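Endoglucanase, family GH5 (Zobellia galactanivorans, PDB 6GL0) probably hydrolyses beta-linked glucans of the hemicellulose type, such as mixed-linked glucan, and binds a cellotriose in the cleft of its TIM barrel. Local coordinates at residues N2-A7 with G136-F141; K54-P59 with M94-N99; P59-F64 with I100-T105. The protein carries 1 engineered substitution. All coordinates share one frame; numbering follows the deposited sequence.

Contact 1. Residues N2-A7 with G136-F141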
loop_
_atom_site.group_PDB
_atom_site.type_symbol
_atom_site.label_atom_id
_atom_site.label_comp_id
_atom_site.label_asym_id
_atom_site.label_seq_id
_atom_site.Cartn_x
_atom_site.Cartn_y
_atom_site.Cartn_z
ATOM N N ASN A 2 30.333 16.104 -5.872
ATOM C CA ASN A 2 29.936 15.360 -4.696
ATOM C C ASN A 2 28.803 14.304 -4.806
ATOM O O ASN A 2 27.814 14.547 -5.468
ATOM C CB ASN A 2 29.531 16.367 -3.648
ATOM C CG ASN A 2 29.496 15.770 -2.292
ATOM O OD1 ASN A 2 30.505 15.319 -1.789
ATOM N ND2 ASN A 2 28.321 15.705 -1.714
ATOM N N MET A 3 28.969 13.159 -4.135
ATOM C CA MET A 3 27.980 12.088 -4.052
ATOM C C MET A 3 27.444 11.869 -2.630
ATOM O O MET A 3 28.108 11.283 -1.809
ATOM C CB MET A 3 28.625 10.781 -4.462
ATOM C CG MET A 3 29.375 10.840 -5.770
ATOM S SD MET A 3 28.220 10.972 -7.120
ATOM C CE MET A 3 27.556 9.334 -7.123
ATOM N N ARG A 4 26.201 12.219 -2.374
ATOM C CA ARG A 4 25.607 12.040 -1.058
ATOM C C ARG A 4 25.188 10.620 -0.706
ATOM O O ARG A 4 25.102 9.762 -1.545
ATOM C CB ARG A 4 24.362 12.897 -0.941
ATOM C CG ARG A 4 24.569 14.364 -1.194
ATOM C CD ARG A 4 23.258 15.069 -1.481
ATOM N NE ARG A 4 22.803 14.839 -2.848
ATOM C CZ ARG A 4 21.672 15.286 -3.360
ATOM N NH1 ARG A 4 20.847 15.981 -2.630
ATOM N NH2 ARG A 4 21.370 15.034 -4.603
ATOM N N GLU A 5 25.031 10.362 0.576
ATOM C CA GLU A 5 24.455 9.099 1.036
ATOM C C GLU A 5 22.964 9.377 1.009
ATOM O O GLU A 5 22.448 10.061 1.908
ATOM C CB GLU A 5 24.901 8.730 2.471
ATOM C CG GLU A 5 26.382 8.437 2.686
ATOM C CD GLU A 5 26.843 7.068 2.177
ATOM O OE1 GLU A 5 28.022 6.765 2.437
ATOM O OE2 GLU A 5 26.084 6.280 1.551
ATOM N N ILE A 6 22.282 8.924 -0.043
ATOM C CA ILE A 6 20.881 9.301 -0.246
ATOM C C ILE A 6 20.129 8.179 -0.942
ATOM O O ILE A 6 20.467 7.787 -2.049
ATOM C CB ILE A 6 20.769 10.689 -0.960
ATOM C CG1 ILE A 6 19.323 11.192 -0.952
ATOM C CG2 ILE A 6 21.386 10.667 -2.359
ATOM C CD1 ILE A 6 19.172 12.640 -1.345
ATOM N N ALA A 7 19.120 7.640 -0.263
ATOM C CA ALA A 7 18.322 6.548 -0.825
ATOM C C ALA A 7 17.450 7.064 -2.013
ATOM O O ALA A 7 17.103 8.263 -2.061
ATOM C CB ALA A 7 17.450 5.908 0.250
ATOM N N GLY A 136 28.939 14.886 -10.183
ATOM C CA GLY A 136 28.268 14.519 -8.946
ATOM C C GLY A 136 26.861 13.973 -9.186
ATOM O O GLY A 136 26.448 13.739 -10.327
ATOM N N ASP A 137 26.123 13.786 -8.096
ATOM C CA ASP A 137 24.912 12.951 -8.136
ATOM C C ASP A 137 23.668 13.661 -8.687
ATOM O O ASP A 137 22.615 13.061 -8.762
ATOM C CB ASP A 137 24.646 12.319 -6.752
ATOM C CG ASP A 137 24.355 13.333 -5.665
ATOM O OD1 ASP A 137 24.274 14.567 -5.908
ATOM O OD2 ASP A 137 24.196 12.878 -4.532
ATOM N N TYR A 138 23.802 14.946 -9.008
ATOM C CA TYR A 138 22.795 15.667 -9.724
ATOM C C TYR A 138 22.680 15.149 -11.168
ATOM O O TYR A 138 21.670 15.397 -11.816
ATOM C CB TYR A 138 23.005 17.194 -9.633
ATOM C CG TYR A 138 22.553 17.731 -8.292
ATOM C CD1 TYR A 138 23.408 17.696 -7.166
ATOM C CD2 TYR A 138 21.253 18.194 -8.102
ATOM C CE1 TYR A 138 22.981 18.161 -5.910
ATOM C CE2 TYR A 138 20.818 18.650 -6.854
ATOM C CZ TYR A 138 21.688 18.639 -5.765
ATOM O OH TYR A 138 21.252 19.091 -4.545
ATOM N N LEU A 139 23.703 14.443 -11.659
ATOM C CA LEU A 139 23.687 13.876 -12.981
ATOM C C LEU A 139 23.268 12.421 -12.880
ATOM O O LEU A 139 23.914 11.625 -12.201
ATOM C CB LEU A 139 25.044 14.006 -13.677
ATOM C CG LEU A 139 25.133 13.461 -15.103
ATOM C CD1 LEU A 139 24.225 14.227 -16.029
ATOM C CD2 LEU A 139 26.534 13.616 -15.630
ATOM N N ILE A 140 22.201 12.096 -13.616
ATOM C CA ILE A 140 21.562 10.804 -13.610
ATOM C C ILE A 140 21.674 10.182 -15.029
ATOM O O ILE A 140 21.549 10.893 -16.030
ATOM C CB ILE A 140 20.065 11.002 -13.266
ATOM C CG1 ILE A 140 19.895 11.622 -11.884
ATOM C CG2 ILE A 140 19.273 9.704 -13.343
ATOM C CD1 ILE A 140 18.560 12.313 -11.689
ATOM N N PHE A 141 21.889 8.871 -15.099
ATOM C CA PHE A 141 21.816 8.155 -16.349
ATOM C C PHE A 141 20.498 7.381 -16.426
ATOM O O PHE A 141 20.078 6.743 -15.438
ATOM C CB PHE A 141 22.942 7.131 -16.551
ATOM C CG PHE A 141 24.328 7.707 -16.603
ATOM C CD1 PHE A 141 24.594 8.939 -17.164
ATOM C CD2 PHE A 141 25.390 6.960 -16.104
ATOM C CE1 PHE A 141 25.899 9.438 -17.202
ATOM C CE2 PHE A 141 26.696 7.459 -16.141
ATOM C CZ PHE A 141 26.945 8.690 -16.695
#
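Asp137 OD2 is gripped by two donors of one residue, at 3.0 Å from Arg4 N and 2.9 Å from Arg4 NE. The approaches differ: NE arrives on the syn side, near the carboxylate plane, while the backbone amide comes in from above it. A second guanidinium nitrogen, Arg4 NH2, bonds Asp137 OD1 at 3.2 Å, so the salt bridge is side-on, one nitrogen to each oxygen. Guanidinium and carboxylate planes stand 61° apart, and the NH2 bond is the more bent, meeting OD1 from above the carboxylate plane. With CG of Asp137 between its backbone N and carbonyl carbon (chi1 64°), the carboxylate is presented to Arg4. The guanidinium is also sandwiched. Tyr138 stacks on one face in an offset manner, centres 4.7 Å apart with planes at 10°, and Ile6 CD1 lies against the opposite face. Arg4 NH2 further bonds Tyr95 OH of strand 95-99. Alongside, Asp137 N donates to Asn2 O at 3.2 Å, and Met3 SD passes Asp137 CB at 3.8 Å. With an alanine in place of Arg4, Asp137 would probably be left without its charge partner and the Tyr138 ring without the flat group stacked on it. Gly136 to Leu139 form a type I turn leading into strand 139-142, so the N-terminal segment is clamped at the N-terminal ends of the strands of a (beta/alpha)8 barrel.

Contact 2. Residues K54-P59 with M94-N99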
loop_
_atom_site.group_PDB
_atom_site.type_symbol
_atom_site.label_atom_id
_atom_site.label_comp_id
_atom_site.label_asym_id
_atom_site.label_seq_id
_atom_site.Cartn_x
_atom_site.Cartn_y
_atom_site.Cartn_z
ATOM N N LYS A 54 12.994 21.613 -11.197
ATOM C CA LYS A 54 14.229 21.208 -10.521
ATOM C C LYS A 54 15.045 20.150 -11.331
ATOM O O LYS A 54 16.240 19.945 -11.097
ATOM C CB LYS A 54 13.848 20.698 -9.128
ATOM C CG LYS A 54 14.990 20.231 -8.220
ATOM C CD LYS A 54 16.011 21.356 -7.929
ATOM C CE LYS A 54 17.044 20.866 -6.923
ATOM N NZ LYS A 54 17.988 21.981 -6.605
ATOM N N THR A 55 14.392 19.488 -12.290
ATOM C CA THR A 55 15.018 18.449 -13.074
ATOM C C THR A 55 14.883 18.758 -14.552
ATOM O O THR A 55 13.798 19.124 -15.035
ATOM C CB THR A 55 14.394 17.100 -12.729
ATOM O OG1 THR A 55 14.684 16.819 -11.364
ATOM C CG2 THR A 55 14.949 15.994 -13.622
ATOM N N LEU A 56 16.006 18.642 -15.256
ATOM C CA LEU A 56 16.014 18.659 -16.721
ATOM C C LEU A 56 16.277 17.235 -17.213
ATOM O O LEU A 56 17.271 16.628 -16.844
ATOM C CB LEU A 56 17.084 19.618 -17.277
ATOM C CG LEU A 56 17.202 19.584 -18.812
ATOM C CD1 LEU A 56 16.034 20.327 -19.475
ATOM C CD2 LEU A 56 18.533 20.152 -19.287
ATOM N N ARG A 57 15.373 16.712 -18.038
ATOM C CA ARG A 57 15.628 15.501 -18.811
ATOM C C ARG A 57 16.154 15.969 -20.156
ATOM O O ARG A 57 15.526 16.809 -20.834
ATOM C CB ARG A 57 14.376 14.651 -18.997
ATOM C CG ARG A 57 14.649 13.323 -19.634
ATOM C CD ARG A 57 13.654 12.303 -19.147
ATOM N NE ARG A 57 13.667 11.008 -19.839
ATOM C CZ ARG A 57 13.013 10.738 -20.978
ATOM N NH1 ARG A 57 12.349 11.676 -21.617
ATOM N NH2 ARG A 57 13.036 9.505 -21.483
ATOM N N LEU A 58 17.301 15.407 -20.502
ATOM C CA LEU A 58 18.077 15.695 -21.702
ATOM C C LEU A 58 18.115 14.421 -22.540
ATOM O O LEU A 58 19.106 13.679 -22.512
ATOM C CB LEU A 58 19.507 16.088 -21.297
ATOM C CG LEU A 58 20.555 16.379 -22.406
ATOM C CD1 LEU A 58 20.035 17.310 -23.461
ATOM C CD2 LEU A 58 21.816 16.982 -21.768
ATOM N N PRO A 59 17.028 14.121 -23.264
ATOM C CA PRO A 59 17.062 12.919 -24.095
ATOM C C PRO A 59 18.064 13.059 -25.281
ATOM O O PRO A 59 18.176 14.141 -25.874
ATOM C CB PRO A 59 15.625 12.830 -24.600
ATOM C CG PRO A 59 15.196 14.268 -24.682
ATOM C CD PRO A 59 15.826 14.934 -23.523
ATOM N N MET A 94 20.118 22.171 -10.993
ATOM C CA MET A 94 19.097 21.233 -11.348
ATOM C C MET A 94 19.678 19.883 -11.534
ATOM O O MET A 94 20.838 19.732 -11.759
ATOM C CB MET A 94 18.458 21.584 -12.671
ATOM C CG MET A 94 17.952 22.986 -12.831
ATOM S SD MET A 94 17.367 23.286 -14.488
ATOM C CE MET A 94 15.937 22.249 -14.548
ATOM N N TYR A 95 18.858 18.890 -11.318
ATOM C CA TYR A 95 19.232 17.532 -11.711
ATOM C C TYR A 95 19.202 17.468 -13.242
ATOM O O TYR A 95 18.506 18.259 -13.908
ATOM C CB TYR A 95 18.274 16.503 -11.150
ATOM C CG TYR A 95 18.378 16.311 -9.684
ATOM C CD1 TYR A 95 17.689 17.144 -8.806
ATOM C CD2 TYR A 95 19.163 15.289 -9.152
ATOM C CE1 TYR A 95 17.766 16.956 -7.426
ATOM C CE2 TYR A 95 19.254 15.091 -7.765
ATOM C CZ TYR A 95 18.566 15.927 -6.919
ATOM O OH TYR A 95 18.664 15.737 -5.576
ATOM N N VAL A 96 19.961 16.547 -13.794
ATOM C CA VAL A 96 19.924 16.323 -15.234
ATOM C C VAL A 96 20.015 14.859 -15.540
ATOM O O VAL A 96 20.828 14.158 -14.976
ATOM C CB VAL A 96 20.897 17.203 -15.977
ATOM C CG1 VAL A 96 22.259 17.017 -15.420
ATOM C CG2 VAL A 96 20.855 16.926 -17.456
ATOM N N ILE A 97 19.108 14.422 -16.414
ATOM C CA ILE A 97 19.015 13.049 -16.831
ATOM C C ILE A 97 19.478 12.955 -18.289
ATOM O O ILE A 97 18.932 13.616 -19.136
ATOM C CB ILE A 97 17.563 12.541 -16.783
ATOM C CG1 ILE A 97 17.040 12.560 -15.359
ATOM C CG2 ILE A 97 17.486 11.143 -17.408
ATOM C CD1 ILE A 97 15.529 12.489 -15.264
ATOM N N ILE A 98 20.451 12.092 -18.548
ATOM C CA ILE A 98 20.947 11.785 -19.883
ATOM C C ILE A 98 20.571 10.353 -20.216
ATOM O O ILE A 98 20.817 9.449 -19.419
ATOM C CB ILE A 98 22.485 11.921 -19.949
ATOM C CG1 ILE A 98 22.835 13.395 -19.788
ATOM C CG2 ILE A 98 23.023 11.450 -21.288
ATOM C CD1 ILE A 98 24.328 13.665 -19.677
ATOM N N ASN A 99 20.030 10.154 -21.415
ATOM C CA ASN A 99 19.623 8.830 -21.854
ATOM C C ASN A 99 20.135 8.372 -23.218
ATOM O O ASN A 99 20.920 9.080 -23.872
ATOM C CB ASN A 99 18.090 8.709 -21.745
ATOM C CG ASN A 99 17.336 9.283 -22.925
ATOM O OD1 ASN A 99 17.903 9.830 -23.886
ATOM N ND2 ASN A 99 16.016 9.124 -22.867
#
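Arg57 runs extended from CG to NE, its CG anti to the backbone N (chi1 -173°), and Asn99 holds its CG between backbone N and carbonyl carbon (chi1 83°); together these torsions bring Arg57 NH2 to 3.3 Å from Asn99 ND2. Both atoms are donors, so no bond joins them; the guanidinium and amide planes are 84° apart. Their closeness is consistent with a common acceptor, Glu142 OE2, which forms a salt bridge with Arg57 and a hydrogen bond with Asn99. Arg57 is also held by Asn20 and Asn145, and Asn99 OD1 by Val60 N. The backbones run parallel, their axes approaching to 4.6 Å. Leu56 bonds on both sides, N donating to Tyr95 O and O accepting from Ile97 N, each at 2.9 Å. Tyr95 N to Lys54 O and Leu58 N to Ile97 O continue the ladder. This is the beta-alpha-beta crossover of a TIM barrel, with helix 76-90 linking neighbouring strands. Alternation sorts the side chains. Thr55, Arg57, Tyr95 and Ile97 share the inner face, where Thr55 CG2 meets Ile97 CD1 at 3.9 Å and strand 298-301 contributes Ile300. On the other face, under helix 76-90, Leu58 CB packs on Val96 CG2 at 4.2 Å. At the start of the strands Met94 CE touches Leu56 CB, and Lys54 CE Tyr95 CE1, both at 4.0 Å; Lys54 NZ bonds Glu93 O and Tyr95 OH Asp14.

Contact 3. Residues P59-F64 with I100-T105. With GLC (alpha-D-glucopyranose), chain D; BGC (beta-D-glucopyranose), chain B.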
loop_
_atom_site.group_PDB
_atom_site.type_symbol
_atom_site.label_atom_id
_atom_site.label_comp_id
_atom_site.label_asym_id
_atom_site.label_seq_id
_atom_site.Cartn_x
_atom_site.Cartn_y
_atom_site.Cartn_z
ATOM N N PRO A 59 17.028 14.121 -23.264
ATOM C CA PRO A 59 17.062 12.919 -24.095
ATOM C C PRO A 59 18.064 13.059 -25.281
ATOM O O PRO A 59 18.176 14.141 -25.874
ATOM C CB PRO A 59 15.625 12.830 -24.600
ATOM C CG PRO A 59 15.196 14.268 -24.682
ATOM C CD PRO A 59 15.826 14.934 -23.523
ATOM N N VAL A 60 18.769 11.976 -25.607
ATOM C CA VAL A 60 19.799 11.985 -26.652
ATOM C C VAL A 60 19.679 10.765 -27.509
ATOM O O VAL A 60 19.674 9.645 -27.029
ATOM C CB VAL A 60 21.236 12.033 -26.078
ATOM C CG1 VAL A 60 22.279 12.105 -27.198
ATOM C CG2 VAL A 60 21.408 13.227 -25.148
ATOM N N THR A 61 19.616 10.997 -28.803
ATOM C CA THR A 61 19.625 9.932 -29.787
ATOM C C THR A 61 21.065 9.896 -30.295
ATOM O O THR A 61 21.590 10.901 -30.754
ATOM C CB THR A 61 18.648 10.196 -30.919
ATOM O OG1 THR A 61 17.327 9.966 -30.448
ATOM C CG2 THR A 61 18.903 9.275 -32.060
ATOM N N TRP A 62 21.689 8.735 -30.164
ATOM C CA TRP A 62 23.100 8.564 -30.482
ATOM C C TRP A 62 23.433 7.977 -31.857
ATOM O O TRP A 62 24.561 8.121 -32.308
ATOM C CB TRP A 62 23.773 7.731 -29.394
ATOM C CG TRP A 62 23.568 8.269 -27.996
ATOM C CD1 TRP A 62 22.516 8.030 -27.190
ATOM C CD2 TRP A 62 24.442 9.117 -27.260
ATOM N NE1 TRP A 62 22.666 8.662 -26.004
ATOM C CE2 TRP A 62 23.842 9.350 -26.021
ATOM C CE3 TRP A 62 25.668 9.721 -27.537
ATOM C CZ2 TRP A 62 24.415 10.155 -25.063
ATOM C CZ3 TRP A 62 26.245 10.501 -26.579
ATOM C CH2 TRP A 62 25.616 10.727 -25.362
ATOM N N LYS A 63 22.432 7.466 -32.565
ATOM C CA LYS A 63 22.637 6.730 -33.805
ATOM C C LYS A 63 23.482 7.428 -34.863
ATOM O O LYS A 63 24.399 6.850 -35.370
ATOM C CB LYS A 63 21.283 6.385 -34.423
ATOM C CG LYS A 63 21.367 5.585 -35.702
ATOM C CD LYS A 63 20.139 5.764 -36.545
ATOM C CE LYS A 63 20.213 4.935 -37.813
ATOM N NZ LYS A 63 21.224 5.493 -38.746
ATOM N N PHE A 64 23.216 8.690 -35.143
ATOM C CA PHE A 64 23.940 9.429 -36.176
ATOM C C PHE A 64 25.365 9.824 -35.834
ATOM O O PHE A 64 26.048 10.400 -36.659
ATOM C CB PHE A 64 23.145 10.655 -36.597
ATOM C CG PHE A 64 21.835 10.307 -37.195
ATOM C CD1 PHE A 64 21.752 9.981 -38.520
ATOM C CD2 PHE A 64 20.705 10.254 -36.415
ATOM C CE1 PHE A 64 20.552 9.622 -39.071
ATOM C CE2 PHE A 64 19.507 9.888 -36.948
ATOM C CZ PHE A 64 19.419 9.577 -38.281
ATOM N N ILE A 100 19.701 7.147 -23.589
ATOM C CA ILE A 100 19.676 6.670 -24.962
ATOM C C ILE A 100 18.203 6.699 -25.410
ATOM O O ILE A 100 17.353 6.014 -24.788
ATOM C CB ILE A 100 20.249 5.254 -25.072
ATOM C CG1 ILE A 100 21.740 5.254 -24.779
ATOM C CG2 ILE A 100 19.988 4.664 -26.473
ATOM C CD1 ILE A 100 22.388 3.886 -24.918
ATOM N N HIS A 101 17.919 7.481 -26.471
ATOM C CA HIS A 101 16.549 7.821 -26.884
ATOM C C HIS A 101 16.131 7.067 -28.165
ATOM O O HIS A 101 15.826 5.880 -28.044
ATOM C CB HIS A 101 16.323 9.332 -26.976
ATOM C CG HIS A 101 14.912 9.736 -26.730
ATOM N ND1 HIS A 101 14.398 9.904 -25.455
ATOM C CD2 HIS A 101 13.905 10.042 -27.584
ATOM C CE1 HIS A 101 13.130 10.273 -25.538
ATOM N NE2 HIS A 101 12.812 10.391 -26.817
ATOM N N HIS A 102 16.079 7.701 -29.357
ATOM C CA HIS A 102 15.460 7.057 -30.538
ATOM C C HIS A 102 16.491 6.189 -31.275
ATOM O O HIS A 102 16.747 6.402 -32.467
ATOM C CB HIS A 102 14.910 8.076 -31.543
ATOM C CG HIS A 102 13.754 8.860 -31.066
ATOM N ND1 HIS A 102 12.637 8.268 -30.495
ATOM C CD2 HIS A 102 13.499 10.190 -31.129
ATOM C CE1 HIS A 102 11.758 9.203 -30.220
ATOM N NE2 HIS A 102 12.250 10.385 -30.609
ATOM N N ASP A 103 17.010 5.191 -30.571
ATOM C CA ASP A 103 18.083 4.319 -31.006
ATOM C C ASP A 103 17.627 2.855 -31.167
ATOM O O ASP A 103 18.451 1.915 -31.215
ATOM C CB ASP A 103 19.243 4.421 -30.001
ATOM C CG ASP A 103 20.069 5.683 -30.193
ATOM O OD1 ASP A 103 20.667 5.811 -31.280
ATOM O OD2 ASP A 103 20.126 6.544 -29.291
ATOM N N GLU A 104 16.316 2.671 -31.352
ATOM C CA GLU A 104 15.739 1.329 -31.452
ATOM C C GLU A 104 16.162 0.577 -32.727
ATOM O O GLU A 104 16.079 -0.648 -32.752
ATOM C CB GLU A 104 14.209 1.371 -31.363
ATOM C CG GLU A 104 13.677 1.909 -30.027
ATOM C CD GLU A 104 13.571 3.428 -29.949
ATOM O OE1 GLU A 104 13.842 4.129 -30.955
ATOM O OE2 GLU A 104 13.182 3.922 -28.871
ATOM N N THR A 105 16.647 1.281 -33.750
ATOM C CA THR A 105 17.114 0.597 -34.973
ATOM C C THR A 105 18.313 -0.339 -34.735
ATOM O O THR A 105 18.423 -1.332 -35.394
ATOM C CB THR A 105 17.373 1.563 -36.135
ATOM O OG1 THR A 105 18.236 2.631 -35.719
ATOM C CG2 THR A 105 16.038 2.137 -36.602
HETATM C C1 GLC D . 7.665 9.384 -25.801
HETATM C C2 GLC D . 8.912 9.490 -26.688
HETATM C C3 GLC D . 9.080 10.869 -27.297
HETATM C C4 GLC D . 7.790 11.259 -27.986
HETATM C C5 GLC D . 6.695 11.253 -26.939
HETATM C C6 GLC D . 5.320 11.654 -27.460
HETATM O O1 GLC D . 7.805 10.023 -24.526
HETATM O O2 GLC D . 10.032 9.173 -25.858
HETATM O O3 GLC D . 10.160 10.846 -28.212
HETATM O O4 GLC D . 7.904 12.553 -28.547
HETATM O O5 GLC D . 6.582 9.929 -26.479
HETATM O O6 GLC D . 4.941 10.762 -28.492
HETATM C C2 BGC B . 7.520 14.070 -30.297
HETATM C C3 BGC B . 7.167 14.179 -31.768
HETATM C C4 BGC B . 8.097 13.358 -32.637
HETATM C C5 BGC B . 8.154 11.958 -32.074
HETATM C C6 BGC B . 9.195 11.109 -32.773
HETATM C C1 BGC B . 7.504 12.609 -29.902
HETATM O O2 BGC B . 6.575 14.782 -29.535
HETATM O O3 BGC B . 7.153 15.541 -32.124
HETATM O O4 BGC B . 7.567 13.277 -33.959
HETATM O O5 BGC B . 8.418 11.915 -30.691
HETATM O O6 BGC B . 8.902 9.729 -32.575
#
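Asp103 OD2 sits at the edge of the Trp62 indole, near its plane and 3.5 Å from Trp62 CD1, with carboxylate and ring planes 27° apart. Its syn lone pair receives the Trp62 N-H (OD2 to N 2.8 Å) in an almost straight bond (176°), so the same carboxylate holds the Trp62 backbone and borders its ring. Asp103 OD1 has a further partner in Trp106 NE1. Ile100 crosses the indole at about a right angle, its CG1 3.8 Å from Trp62 CD1; Val60 CG1 sits over the centre of one indole face, and Trp62 NE1 is hydrogen-bonded to Asn99 O. Thr61 OG1 is anti to the carbonyl carbon (chi1 -75°), where it accepts the N-H of His102 (OG1 to N 2.8 Å) and is hydrogen-bonded to the carbonyl Asp26 O. His101 N donates to Val60 O at 2.8 Å from above the carbonyl plane. His102 is the centre of an inverse gamma turn, and the CD2 edge of His101 rests over the centre of its ring face. Pro59 CB abuts His101 ND1 at 3.3 Å. Both rings point their far edges at the sugar: His101 NE2 is hydrogen-bonded to GLC O3 at 3.0 Å, either atom a possible donor, and His102 CE1 lies near the same oxygen. Loops after strands 55-58 and 95-99 thus build one wall of the glycan-binding cleft at the C-terminal end of the GH5 barrel.

The three contacts run along one side of the barrel, from the N-terminal ends of its strands to the sugar cleft. Contact 1 joins contact 2 through neighbouring strands: Ile140 N lies 2.8 Å from Val96 O, a probable hydrogen bond, and their centres are 13 Å apart. Contacts 2 and 3 share Pro59, their centres 16 Å apart, and Asn99 couples them: its O lies 2.8 Å from Trp62 NE1 and its OD1 2.9 Å from Val60 N. Contacts 1 and 3 do not touch, with centres 24 Å apart. Nearness to the ligand grows accordingly: the Arg57 side chain is about 5 Å from GLC, whereas contact 3 supplies His101 and His102 to the pocket itself.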